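Local coordinates for protein digeranylgeranylglycerophospholipid reductase (Sulfolobus acidocaldarius, PDB 3ATR) that reduces the geranylgeranyl chains of archaeal glycerophospholipids to saturated phytanyl chains, using one FAD per subunit in membrane lipid biosynthesis, at residues G49-K54 against W218-G223; L172-D177 against R274-M279; C336-Y341 against E422-Y427. All blocks are in the same frame, centred on the assembly; numbering follows the deposited sequence.

Interaction 1: G49-K54 against W218-G223; sequences GDAVSK and WYFPKG. With FDA (dihydroflavine-adenine dinucleotide), chain B; DD9 (nonane), chain C.
At the flavin site of this reductase, the FAD-binding segment Gly49-Ala51, which leads into strand 51-53, meets strand 217-221 and the corner after it. Trp218 and Phe220 come from the strand, Lys222 from the corner. Phe220 turns a ring edge to Gly49 O, 3.5 Å from Phe220 CD2. Ala51 CB packs 3.8 Å from Phe220 CE2. Trp218 CD1 sits over the centre of one face of the Phe220 ring, 3.4 Å above its plane. The far end of the indole reaches the flavin, with Trp218 CH2 3.8 Å from FDA C6. Ala51 grips the pyrimidine end of the flavin twice. Ala51 N donates to FDA O4 at 3.2 Å. FDA N3 donates back to Ala51 O, nearly straight at 171°. Lys222 bends at its last torsion (chi4 -82°), which brings Lys222 NZ to Asp50 OD2 at 2.9 Å, on the anti side of the carboxylate. This salt bridge is shared, since Glu71 and Glu96 also bind Lys222 NZ. With an alanine here in place of Asp50, Lys222 would probably keep only its glutamate partners, and the flavin-binding segment would lose its ionic tie to the corner after strand 217-221. Nonane lies beside Phe220 and Ala51, probably marking the lipid-chain path. Such a flavin site, with the ring system set against a large mixed sheet, is characteristic of the p-hydroxybenzoate hydroxylase type of flavoprotein.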
loop_
_atom_site.group_PDB
_atom_site.type_symbol
_atom_site.label_atom_id
_atom_site.label_comp_id
_atom_site.label_asym_id
_atom_site.label_seq_id
_atom_site.Cartn_x
_atom_site.Cartn_y
_atom_site.Cartn_z
ATOM N N GLY A 49 -6.266 -2.428 8.769
ATOM C CA GLY A 49 -7.314 -3.435 8.768
ATOM C C GLY A 49 -6.722 -4.808 9.053
ATOM O O GLY A 49 -7.450 -5.722 9.442
ATOM N N ASP A 50 -5.403 -4.951 8.837
ATOM C CA ASP A 50 -4.661 -6.188 9.161
ATOM C C ASP A 50 -4.939 -7.379 8.241
ATOM O O ASP A 50 -4.531 -8.475 8.565
ATOM C CB ASP A 50 -4.807 -6.637 10.604
ATOM C CG ASP A 50 -4.297 -5.592 11.616
ATOM O OD1 ASP A 50 -3.410 -4.797 11.310
ATOM O OD2 ASP A 50 -4.812 -5.598 12.722
ATOM N N ALA A 51 -5.508 -7.130 7.071
ATOM C CA ALA A 51 -5.841 -8.197 6.112
ATOM C C ALA A 51 -4.849 -8.268 4.969
ATOM O O ALA A 51 -4.622 -7.263 4.266
ATOM C CB ALA A 51 -7.230 -7.993 5.563
ATOM N N VAL A 52 -4.301 -9.460 4.751
ATOM C CA VAL A 52 -3.291 -9.648 3.705
ATOM C C VAL A 52 -3.565 -10.972 2.996
ATOM O O VAL A 52 -3.727 -12.000 3.635
ATOM C CB VAL A 52 -1.831 -9.629 4.261
ATOM C CG1 VAL A 52 -0.791 -9.666 3.079
ATOM C CG2 VAL A 52 -1.575 -8.406 5.133
ATOM N N SER A 53 -3.539 -10.965 1.673
ATOM C CA SER A 53 -3.804 -12.212 0.950
ATOM C C SER A 53 -2.695 -13.228 1.131
ATOM O O SER A 53 -1.524 -12.880 1.256
ATOM C CB SER A 53 -3.999 -11.957 -0.573
ATOM O OG SER A 53 -2.738 -11.765 -1.162
ATOM N N LYS A 54 -3.072 -14.500 1.102
ATOM C CA LYS A 54 -2.109 -15.572 1.061
ATOM C C LYS A 54 -1.286 -15.482 -0.231
ATOM O O LYS A 54 -0.100 -15.780 -0.206
ATOM C CB LYS A 54 -2.835 -16.937 1.167
ATOM C CG LYS A 54 -1.892 -18.134 1.111
ATOM C CD LYS A 54 -2.711 -19.409 1.308
ATOM C CE LYS A 54 -2.098 -20.580 0.555
ATOM N NZ LYS A 54 -2.971 -21.802 0.713
ATOM N N TRP A 218 -15.407 -1.134 6.044
ATOM C CA TRP A 218 -15.105 -2.547 6.149
ATOM C C TRP A 218 -15.426 -3.125 7.532
ATOM O O TRP A 218 -15.519 -2.406 8.523
ATOM C CB TRP A 218 -13.640 -2.825 5.794
ATOM C CG TRP A 218 -12.645 -2.350 6.790
ATOM C CD1 TRP A 218 -12.195 -3.005 7.915
ATOM C CD2 TRP A 218 -11.874 -1.140 6.694
ATOM N NE1 TRP A 218 -11.211 -2.263 8.546
ATOM C CE2 TRP A 218 -11.002 -1.103 7.832
ATOM C CE3 TRP A 218 -11.825 -0.095 5.762
ATOM C CZ2 TRP A 218 -10.074 -0.058 8.048
ATOM C CZ3 TRP A 218 -10.911 0.987 5.999
ATOM C CH2 TRP A 218 -10.062 0.984 7.157
ATOM N N TYR A 219 -15.610 -4.433 7.553
ATOM C CA TYR A 219 -15.906 -5.179 8.764
ATOM C C TYR A 219 -15.059 -6.433 8.577
ATOM O O TYR A 219 -15.379 -7.270 7.737
ATOM C CB TYR A 219 -17.428 -5.423 8.822
ATOM C CG TYR A 219 -17.931 -6.279 9.958
ATOM C CD1 TYR A 219 -18.624 -5.700 11.035
ATOM C CD2 TYR A 219 -17.811 -7.684 9.922
ATOM C CE1 TYR A 219 -19.124 -6.477 12.053
ATOM C CE2 TYR A 219 -18.337 -8.462 10.947
ATOM C CZ TYR A 219 -18.974 -7.856 11.995
ATOM O OH TYR A 219 -19.472 -8.663 13.021
ATOM N N PHE A 220 -13.902 -6.499 9.270
ATOM C CA PHE A 220 -12.927 -7.569 9.024
ATOM C C PHE A 220 -12.823 -8.420 10.297
ATOM O O PHE A 220 -12.153 -7.997 11.226
ATOM C CB PHE A 220 -11.526 -6.999 8.767
ATOM C CG PHE A 220 -11.314 -6.358 7.402
ATOM C CD1 PHE A 220 -12.303 -6.360 6.421
ATOM C CD2 PHE A 220 -10.034 -5.819 7.107
ATOM C CE1 PHE A 220 -12.051 -5.787 5.134
ATOM C CE2 PHE A 220 -9.762 -5.230 5.840
ATOM C CZ PHE A 220 -10.764 -5.236 4.863
ATOM N N PRO A 221 -13.468 -9.607 10.324
ATOM C CA PRO A 221 -13.417 -10.390 11.567
ATOM C C PRO A 221 -12.027 -10.869 11.930
ATOM O O PRO A 221 -11.254 -11.323 11.061
ATOM C CB PRO A 221 -14.364 -11.579 11.290
ATOM C CG PRO A 221 -15.347 -11.058 10.260
ATOM C CD PRO A 221 -14.413 -10.197 9.349
ATOM N N LYS A 222 -11.673 -10.724 13.202
ATOM C CA LYS A 222 -10.387 -11.229 13.680
ATOM C C LYS A 222 -10.594 -12.491 14.519
ATOM O O LYS A 222 -9.703 -12.916 15.223
ATOM C CB LYS A 222 -9.666 -10.149 14.488
ATOM C CG LYS A 222 -9.177 -8.997 13.621
ATOM C CD LYS A 222 -8.524 -7.917 14.481
ATOM C CE LYS A 222 -7.474 -7.147 13.679
ATOM N NZ LYS A 222 -6.181 -7.950 13.687
ATOM N N GLY A 223 -11.782 -13.080 14.398
ATOM C CA GLY A 223 -12.163 -14.274 15.171
ATOM C C GLY A 223 -13.671 -14.364 15.261
ATOM O O GLY A 223 -14.404 -13.637 14.593
HETATM P PA FDA B . 4.689 1.476 8.364
HETATM O O1A FDA B . 4.010 2.792 8.623
HETATM O O2A FDA B . 4.022 0.222 8.868
HETATM O O5B FDA B . 6.101 1.430 9.078
HETATM C C5B FDA B . 6.996 2.598 9.006
HETATM C C4B FDA B . 7.923 2.557 10.218
HETATM O O4B FDA B . 8.886 3.609 10.122
HETATM C C3B FDA B . 7.180 2.765 11.539
HETATM O O3B FDA B . 7.326 1.589 12.358
HETATM C C2B FDA B . 7.809 4.022 12.120
HETATM O O2B FDA B . 8.037 3.989 13.524
HETATM C C1B FDA B . 9.165 4.106 11.440
HETATM N N9A FDA B . 9.685 5.465 11.202
HETATM C C8A FDA B . 9.088 6.467 10.500
HETATM N N7A FDA B . 9.968 7.507 10.406
HETATM C C5A FDA B . 11.139 7.091 10.995
HETATM C C6A FDA B . 12.371 7.693 11.204
HETATM N N6A FDA B . 12.606 8.972 10.779
HETATM N N1A FDA B . 13.331 6.986 11.877
HETATM C C2A FDA B . 13.131 5.711 12.330
HETATM N N3A FDA B . 11.920 5.110 12.119
HETATM C C4A FDA B . 10.940 5.806 11.486
HETATM N N1 FDA B . -3.024 -2.737 4.017
HETATM C C2 FDA B . -3.279 -4.051 4.012
HETATM O O2 FDA B . -2.446 -4.760 3.420
HETATM N N3 FDA B . -4.399 -4.593 4.614
HETATM C C4 FDA B . -5.304 -3.836 5.265
HETATM O O4 FDA B . -6.299 -4.342 5.799
HETATM C C4X FDA B . -5.124 -2.384 5.297
HETATM N N5 FDA B . -6.018 -1.558 5.903
HETATM C C5X FDA B . -5.544 -0.340 6.294
HETATM C C6 FDA B . -6.319 0.379 7.216
HETATM C C7 FDA B . -5.871 1.626 7.685
HETATM C C7M FDA B . -6.706 2.356 8.755
HETATM C C8 FDA B . -4.700 2.138 7.182
HETATM C C8M FDA B . -4.157 3.483 7.685
HETATM C C9 FDA B . -3.896 1.443 6.226
HETATM C C9A FDA B . -4.330 0.164 5.777
HETATM N N10 FDA B . -3.571 -0.569 4.794
HETATM C C10 FDA B . -3.879 -1.901 4.659
HETATM C "C1'" FDA B . -2.201 -0.113 4.448
HETATM C "C2'" FDA B . -1.056 -0.755 5.267
HETATM O "O2'" FDA B . -1.324 -0.649 6.667
HETATM C "C3'" FDA B . 0.254 -0.027 4.947
HETATM O "O3'" FDA B . 0.292 0.161 3.518
HETATM C "C4'" FDA B . 1.512 -0.785 5.349
HETATM O "O4'" FDA B . 1.405 -1.178 6.726
HETATM C "C5'" FDA B . 2.700 0.181 5.209
HETATM O "O5'" FDA B . 3.898 -0.528 5.595
HETATM P P FDA B . 5.247 0.308 5.741
HETATM O O1P FDA B . 6.305 -0.642 6.291
HETATM O O2P FDA B . 5.466 1.019 4.431
HETATM O O3P FDA B . 4.916 1.525 6.781
HETATM C C1 DD9 C . -8.379 -12.641 1.106
HETATM C C2 DD9 C . -7.766 -11.481 1.879
HETATM C C3 DD9 C . -7.382 -10.405 0.886
HETATM C C4 DD9 C . -6.712 -9.243 1.606
HETATM C C5 DD9 C . -7.687 -8.083 1.736
HETATM C C6 DD9 C . -6.921 -6.785 1.470
HETATM C C7 DD9 C . -7.795 -5.537 1.399
HETATM C C8 DD9 C . -7.387 -4.705 2.615
HETATM C C9 DD9 C . -7.344 -3.200 2.500
#

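Interaction 2: L172-D177 against R274-M279; sequences LPITED and RPLYTM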
loop_
_atom_site.group_PDB
_atom_site.type_symbol
_atom_site.label_atom_id
_atom_site.label_comp_id
_atom_site.label_asym_id
_atom_site.label_seq_id
_atom_site.Cartn_x
_atom_site.Cartn_y
_atom_site.Cartn_z
ATOM N N LEU A 172 15.688 16.556 -6.071
ATOM C CA LEU A 172 15.863 15.122 -6.321
ATOM C C LEU A 172 14.511 14.475 -6.630
ATOM O O LEU A 172 13.525 14.717 -5.914
ATOM C CB LEU A 172 16.474 14.417 -5.103
ATOM C CG LEU A 172 17.795 14.906 -4.483
ATOM C CD1 LEU A 172 18.176 14.007 -3.326
ATOM C CD2 LEU A 172 18.880 14.920 -5.488
ATOM N N PRO A 173 14.464 13.571 -7.642
ATOM C CA PRO A 173 13.167 12.941 -7.960
ATOM C C PRO A 173 12.644 12.070 -6.843
ATOM O O PRO A 173 11.426 11.852 -6.780
ATOM C CB PRO A 173 13.446 12.077 -9.196
ATOM C CG PRO A 173 14.903 12.234 -9.522
ATOM C CD PRO A 173 15.581 13.053 -8.446
ATOM N N ILE A 174 13.502 11.602 -5.934
ATOM C CA ILE A 174 12.936 10.789 -4.854
ATOM C C ILE A 174 12.317 11.598 -3.719
ATOM O O ILE A 174 11.916 11.013 -2.698
ATOM C CB ILE A 174 13.893 9.714 -4.217
ATOM C CG1 ILE A 174 15.264 10.291 -4.079
ATOM C CG2 ILE A 174 13.796 8.276 -4.959
ATOM C CD1 ILE A 174 15.353 11.226 -2.941
ATOM N N THR A 175 12.220 12.920 -3.894
ATOM C CA THR A 175 11.517 13.742 -2.929
ATOM C C THR A 175 10.048 13.974 -3.354
ATOM O O THR A 175 9.333 14.750 -2.715
ATOM C CB THR A 175 12.207 15.118 -2.675
ATOM O OG1 THR A 175 12.302 15.878 -3.904
ATOM C CG2 THR A 175 13.577 14.924 -2.125
ATOM N N GLU A 176 9.629 13.331 -4.444
ATOM C CA GLU A 176 8.272 13.440 -4.962
ATOM C C GLU A 176 7.206 13.381 -3.847
ATOM O O GLU A 176 7.220 12.482 -2.998
ATOM C CB GLU A 176 8.018 12.343 -6.027
ATOM C CG GLU A 176 6.604 12.453 -6.615
ATOM C CD GLU A 176 6.240 11.288 -7.538
ATOM O OE1 GLU A 176 7.110 10.417 -7.827
ATOM O OE2 GLU A 176 5.101 11.306 -8.016
ATOM N N ASP A 177 6.307 14.358 -3.843
ATOM C CA ASP A 177 5.318 14.528 -2.752
ATOM C C ASP A 177 4.010 13.868 -3.191
ATOM O O ASP A 177 3.870 13.440 -4.343
ATOM C CB ASP A 177 5.107 16.033 -2.455
ATOM C CG ASP A 177 4.246 16.310 -1.182
ATOM O OD1 ASP A 177 4.214 15.509 -0.207
ATOM O OD2 ASP A 177 3.601 17.394 -1.178
ATOM N N ARG A 274 -0.305 5.466 -8.213
ATOM C CA ARG A 274 0.874 4.832 -8.841
ATOM C C ARG A 274 2.092 4.990 -7.880
ATOM O O ARG A 274 2.148 5.910 -7.036
ATOM C CB ARG A 274 1.086 5.477 -10.216
ATOM C CG ARG A 274 1.421 6.934 -10.161
ATOM C CD ARG A 274 0.956 7.717 -11.431
ATOM N NE ARG A 274 1.173 9.155 -11.202
ATOM C CZ ARG A 274 0.438 9.930 -10.376
ATOM N NH1 ARG A 274 -0.601 9.458 -9.673
ATOM N NH2 ARG A 274 0.771 11.205 -10.213
ATOM N N PRO A 275 3.096 4.102 -7.984
ATOM C CA PRO A 275 4.198 4.341 -7.051
ATOM C C PRO A 275 5.040 5.625 -7.372
ATOM O O PRO A 275 4.859 6.254 -8.397
ATOM C CB PRO A 275 5.081 3.089 -7.231
ATOM C CG PRO A 275 4.711 2.528 -8.608
ATOM C CD PRO A 275 3.297 2.936 -8.889
ATOM N N LEU A 276 5.961 5.978 -6.498
ATOM C CA LEU A 276 6.959 7.028 -6.834
ATOM C C LEU A 276 7.498 6.834 -8.239
ATOM O O LEU A 276 7.837 5.682 -8.621
ATOM C CB LEU A 276 8.135 6.956 -5.866
ATOM C CG LEU A 276 8.222 7.620 -4.499
ATOM C CD1 LEU A 276 9.648 7.569 -3.992
ATOM C CD2 LEU A 276 7.721 9.063 -4.539
ATOM N N TYR A 277 7.590 7.897 -9.045
ATOM C CA TYR A 277 8.037 7.707 -10.408
ATOM C C TYR A 277 9.388 7.010 -10.517
ATOM O O TYR A 277 9.628 6.242 -11.448
ATOM C CB TYR A 277 8.102 9.034 -11.172
ATOM C CG TYR A 277 6.691 9.541 -11.494
ATOM C CD1 TYR A 277 5.840 8.785 -12.312
ATOM C CD2 TYR A 277 6.245 10.784 -11.027
ATOM C CE1 TYR A 277 4.534 9.239 -12.638
ATOM C CE2 TYR A 277 4.939 11.254 -11.364
ATOM C CZ TYR A 277 4.107 10.473 -12.163
ATOM O OH TYR A 277 2.830 10.928 -12.507
ATOM N N THR A 278 10.273 7.316 -9.595
ATOM C CA THR A 278 11.441 6.449 -9.354
ATOM C C THR A 278 11.498 6.142 -7.867
ATOM O O THR A 278 11.266 7.031 -7.048
ATOM C CB THR A 278 12.808 7.040 -9.824
ATOM O OG1 THR A 278 13.827 6.088 -9.461
ATOM C CG2 THR A 278 13.118 8.321 -9.142
ATOM N N MET A 279 11.734 4.851 -7.529
ATOM C CA MET A 279 11.923 4.430 -6.130
ATOM C C MET A 279 13.397 4.320 -5.789
ATOM O O MET A 279 13.740 3.828 -4.723
ATOM C CB MET A 279 11.233 3.065 -5.896
ATOM C CG MET A 279 9.713 3.291 -6.140
ATOM S SD MET A 279 8.816 1.703 -6.317
ATOM C CE MET A 279 8.762 1.273 -4.605
HETATM O O HOH W 1 9.794 10.232 -8.324
#
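The carboxylate of Glu176 and the ring of Tyr277 lie almost parallel, with their planes 7° apart. The carboxylate comes obliquely to the CD2 and CE2 side of the ring, Glu176 OE2 being 3.3 Å from Tyr277 CD2. Arg273 also meets this ring, through a cation-pi contact. A third flat group, the guanidinium of Arg274, takes Tyr277 OH at its edge and in its plane. There Arg274 NE donates to Tyr277 OH at 2.8 Å, and a weak bond from NH2 joins it. Glu176 reaches this place with an extended chain, CG anti to the backbone N (chi1 -179°). Glu176 OE1 accepts from Tyr277 N at 2.8 Å through the syn lone pair, and the N-H points almost straight at it (169°). A water spans the two loops as well. It donates to Glu176 OE1 and to Pro173 O, and accepts from Thr278 N. Leu276 runs past Glu176 in the opposite direction, and Leu276 CD2 packs 3.6 Å from Glu176 CB. Beside the polar centre the contact is mostly apolar. Pro173 CB touches Thr278 CG2 at 3.8 Å. Ile174 CG2 lies 3.5 Å from Thr278 O, a buried carbonyl oxygen with no polar partner in the model. Ile174 CG2 also approaches Leu276 CD1. Trp281 packs on Pro173 and Ile174, and so adds to this apolar side. Both oxygens of Glu176 are thus engaged, OE1 by a backbone N-H and a water, OE2 by a salt bridge to Arg273. The two arginines nearby would favour the charged form of the carboxylate. Its rotation is probably fixed, and one acidic side chain joins its own loop, just after a 3-10 turn, to the irregular segment 274-279.

Interaction 3: C336-Y341 against E422-Y427; sequences CYVNEY and ELYLNY. With PPV (pyrophosphate), chain D.
Tyr424 meets Val338 with both its backbone and its side chain. Val338 CG1 lies 3.2 Å from Tyr424 O and 3.9 Å from Tyr424 CB, close to the plane of the tyrosine ring at its edge. This methyl stands anti to the backbone N (chi1 170°), which points it at the last turn of helix 410-425. Leu425 follows at the solvent-exposed margin. Leu425 CD2 rests against the side chain of Asn339 and lies 4.5 Å from Val338 O. Tyr427 then brings the chain back, and Tyr427 CD1 packs 3.9 Å from Val338 CG2, the two side chains crossing at about a right angle. Val338 is therefore wedged between the two tyrosines, one methyl for each. Tyr427 OH goes on to form a hydrogen bond with Tyr277 O. The helix of Val338 also carries Tyr341, a lipid-binding residue. Around the contact, Trp437 of helix 434-451 meets Tyr424 and Tyr427 edge-to-face. The Cys336-Cys311 disulfide ties helix 332-355 to helix 302-322, while the end of helix 410-425 packs against helix 332-355.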
loop_
_atom_site.group_PDB
_atom_site.type_symbol
_atom_site.label_atom_id
_atom_site.label_comp_id
_atom_site.label_asym_id
_atom_site.label_seq_id
_atom_site.Cartn_x
_atom_site.Cartn_y
_atom_site.Cartn_z
ATOM N N CYS A 336 12.178 -4.173 -11.342
ATOM C CA CYS A 336 11.597 -5.239 -10.519
ATOM C C CYS A 336 10.216 -4.825 -10.006
ATOM O O CYS A 336 9.231 -5.569 -10.134
ATOM C CB CYS A 336 12.495 -5.481 -9.302
ATOM S SG CYS A 336 11.879 -6.759 -8.162
ATOM N N TYR A 337 10.141 -3.631 -9.404
ATOM C CA TYR A 337 8.912 -3.338 -8.670
ATOM C C TYR A 337 7.766 -3.090 -9.675
ATOM O O TYR A 337 6.624 -3.516 -9.460
ATOM C CB TYR A 337 9.067 -2.121 -7.740
ATOM C CG TYR A 337 7.782 -1.926 -7.000
ATOM C CD1 TYR A 337 7.452 -2.763 -5.914
ATOM C CD2 TYR A 337 6.869 -0.955 -7.416
ATOM C CE1 TYR A 337 6.244 -2.626 -5.251
ATOM C CE2 TYR A 337 5.631 -0.811 -6.755
ATOM C CZ TYR A 337 5.357 -1.652 -5.675
ATOM O OH TYR A 337 4.148 -1.500 -5.086
ATOM N N VAL A 338 8.087 -2.416 -10.780
ATOM C CA VAL A 338 7.048 -2.124 -11.749
ATOM C C VAL A 338 6.536 -3.433 -12.353
ATOM O O VAL A 338 5.341 -3.606 -12.557
ATOM C CB VAL A 338 7.543 -1.168 -12.833
ATOM C CG1 VAL A 338 6.526 -1.089 -13.914
ATOM C CG2 VAL A 338 7.777 0.238 -12.170
ATOM N N ASN A 339 7.428 -4.391 -12.606
ATOM C CA ASN A 339 6.952 -5.661 -13.147
ATOM C C ASN A 339 6.163 -6.515 -12.144
ATOM O O ASN A 339 5.195 -7.190 -12.533
ATOM C CB ASN A 339 8.123 -6.450 -13.784
ATOM C CG ASN A 339 8.545 -5.856 -15.112
ATOM O OD1 ASN A 339 9.557 -5.174 -15.207
ATOM N ND2 ASN A 339 7.773 -6.091 -16.133
ATOM N N GLU A 340 6.533 -6.450 -10.867
ATOM C CA GLU A 340 5.870 -7.247 -9.831
ATOM C C GLU A 340 4.537 -6.682 -9.343
ATOM O O GLU A 340 3.666 -7.436 -8.808
ATOM C CB GLU A 340 6.800 -7.471 -8.636
ATOM C CG GLU A 340 7.992 -8.456 -8.920
ATOM C CD GLU A 340 7.569 -9.958 -8.972
ATOM O OE1 GLU A 340 6.410 -10.285 -8.677
ATOM O OE2 GLU A 340 8.411 -10.823 -9.305
ATOM N N TYR A 341 4.375 -5.362 -9.460
ATOM C CA TYR A 341 3.221 -4.698 -8.830
ATOM C C TYR A 341 2.955 -3.280 -9.302
ATOM O O TYR A 341 1.776 -2.878 -9.383
ATOM C CB TYR A 341 3.343 -4.667 -7.297
ATOM C CG TYR A 341 1.994 -4.578 -6.591
ATOM C CD1 TYR A 341 1.274 -5.735 -6.300
ATOM C CD2 TYR A 341 1.461 -3.333 -6.186
ATOM C CE1 TYR A 341 0.042 -5.685 -5.623
ATOM C CE2 TYR A 341 0.193 -3.273 -5.542
ATOM C CZ TYR A 341 -0.495 -4.458 -5.261
ATOM O OH TYR A 341 -1.709 -4.439 -4.611
ATOM N N GLU A 422 0.848 -0.436 -20.299
ATOM C CA GLU A 422 1.909 -0.716 -21.254
ATOM C C GLU A 422 3.060 0.259 -21.113
ATOM O O GLU A 422 4.213 -0.134 -21.229
ATOM C CB GLU A 422 1.354 -0.730 -22.667
ATOM C CG GLU A 422 0.567 -2.005 -22.964
ATOM C CD GLU A 422 -0.104 -1.975 -24.327
ATOM O OE1 GLU A 422 0.387 -1.231 -25.212
ATOM O OE2 GLU A 422 -1.102 -2.707 -24.529
ATOM N N LEU A 423 2.738 1.525 -20.862
ATOM C CA LEU A 423 3.736 2.573 -20.533
ATOM C C LEU A 423 4.644 2.209 -19.346
ATOM O O LEU A 423 5.885 2.331 -19.414
ATOM C CB LEU A 423 2.998 3.880 -20.257
ATOM C CG LEU A 423 3.748 5.202 -20.305
ATOM C CD1 LEU A 423 4.639 5.252 -21.538
ATOM C CD2 LEU A 423 2.747 6.373 -20.292
ATOM N N TYR A 424 4.025 1.685 -18.287
ATOM C CA TYR A 424 4.770 1.215 -17.118
ATOM C C TYR A 424 5.594 -0.021 -17.408
ATOM O O TYR A 424 6.735 -0.111 -16.947
ATOM C CB TYR A 424 3.837 0.965 -15.941
ATOM C CG TYR A 424 3.672 2.204 -15.146
ATOM C CD1 TYR A 424 4.301 2.331 -13.918
ATOM C CD2 TYR A 424 2.945 3.288 -15.658
ATOM C CE1 TYR A 424 4.206 3.532 -13.180
ATOM C CE2 TYR A 424 2.845 4.479 -14.947
ATOM C CZ TYR A 424 3.500 4.572 -13.713
ATOM O OH TYR A 424 3.401 5.757 -13.006
ATOM N N LEU A 425 5.047 -0.957 -18.175
ATOM C CA LEU A 425 5.843 -2.099 -18.604
ATOM C C LEU A 425 7.006 -1.702 -19.546
ATOM O O LEU A 425 7.904 -2.516 -19.798
ATOM C CB LEU A 425 4.964 -3.203 -19.184
ATOM C CG LEU A 425 4.067 -3.846 -18.113
ATOM C CD1 LEU A 425 3.170 -4.889 -18.741
ATOM C CD2 LEU A 425 4.878 -4.397 -16.924
ATOM N N ASN A 426 7.000 -0.461 -20.042
ATOM C CA ASN A 426 8.125 0.084 -20.838
ATOM C C ASN A 426 8.879 1.123 -20.002
ATOM O O ASN A 426 9.370 2.148 -20.490
ATOM C CB ASN A 426 7.639 0.676 -22.175
ATOM C CG ASN A 426 7.078 -0.377 -23.119
ATOM O OD1 ASN A 426 5.943 -0.241 -23.619
ATOM N ND2 ASN A 426 7.853 -1.435 -23.373
ATOM N N TYR A 427 9.017 0.810 -18.709
ATOM C CA TYR A 427 9.633 1.730 -17.753
ATOM C C TYR A 427 11.044 1.985 -18.309
ATOM O O TYR A 427 11.660 1.086 -18.817
ATOM C CB TYR A 427 9.716 1.052 -16.339
ATOM C CG TYR A 427 10.200 2.018 -15.282
ATOM C CD1 TYR A 427 9.290 2.855 -14.612
ATOM C CD2 TYR A 427 11.572 2.167 -15.036
ATOM C CE1 TYR A 427 9.728 3.795 -13.720
ATOM C CE2 TYR A 427 12.044 3.109 -14.130
ATOM C CZ TYR A 427 11.128 3.920 -13.477
ATOM O OH TYR A 427 11.561 4.847 -12.555
HETATM O O11 PPV D . -4.773 -6.552 -5.163
HETATM P P1 PPV D . -3.575 -7.078 -4.419
HETATM O O21 PPV D . -2.767 -8.106 -5.166
HETATM O O31 PPV D . -2.750 -6.071 -3.658
HETATM O OPP PPV D . -4.207 -7.900 -3.198
HETATM P P2 PPV D . -5.055 -9.246 -3.414
HETATM O O12 PPV D . -4.031 -10.278 -3.858
HETATM O O22 PPV D . -5.606 -9.442 -2.026
HETATM O O32 PPV D . -6.098 -8.898 -4.452
#

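Overall arrangement
From the N terminus, 49-54 comes first, then 172-177. Interaction 1 closes when strand 217-221 and the corner after it meet the flavin-binding segment. Interaction 2 closes only at 274-279, so the two cross along the chain. Interaction 3 follows in series, closing a mostly helical loop from helix 332-355 to the end of helix 410-425. Interactions 1 and 2 lie on opposite sides of the chain's centre, about 16 Å apart at their nearest atoms. Interactions 2 and 3 touch, with Met279 packed on Tyr337 and Arg274 beside Tyr424. Together they link the sheet beside the flavin, the loop after strand 153-156, the loop leading into strand 280-281 and the C-terminal helices.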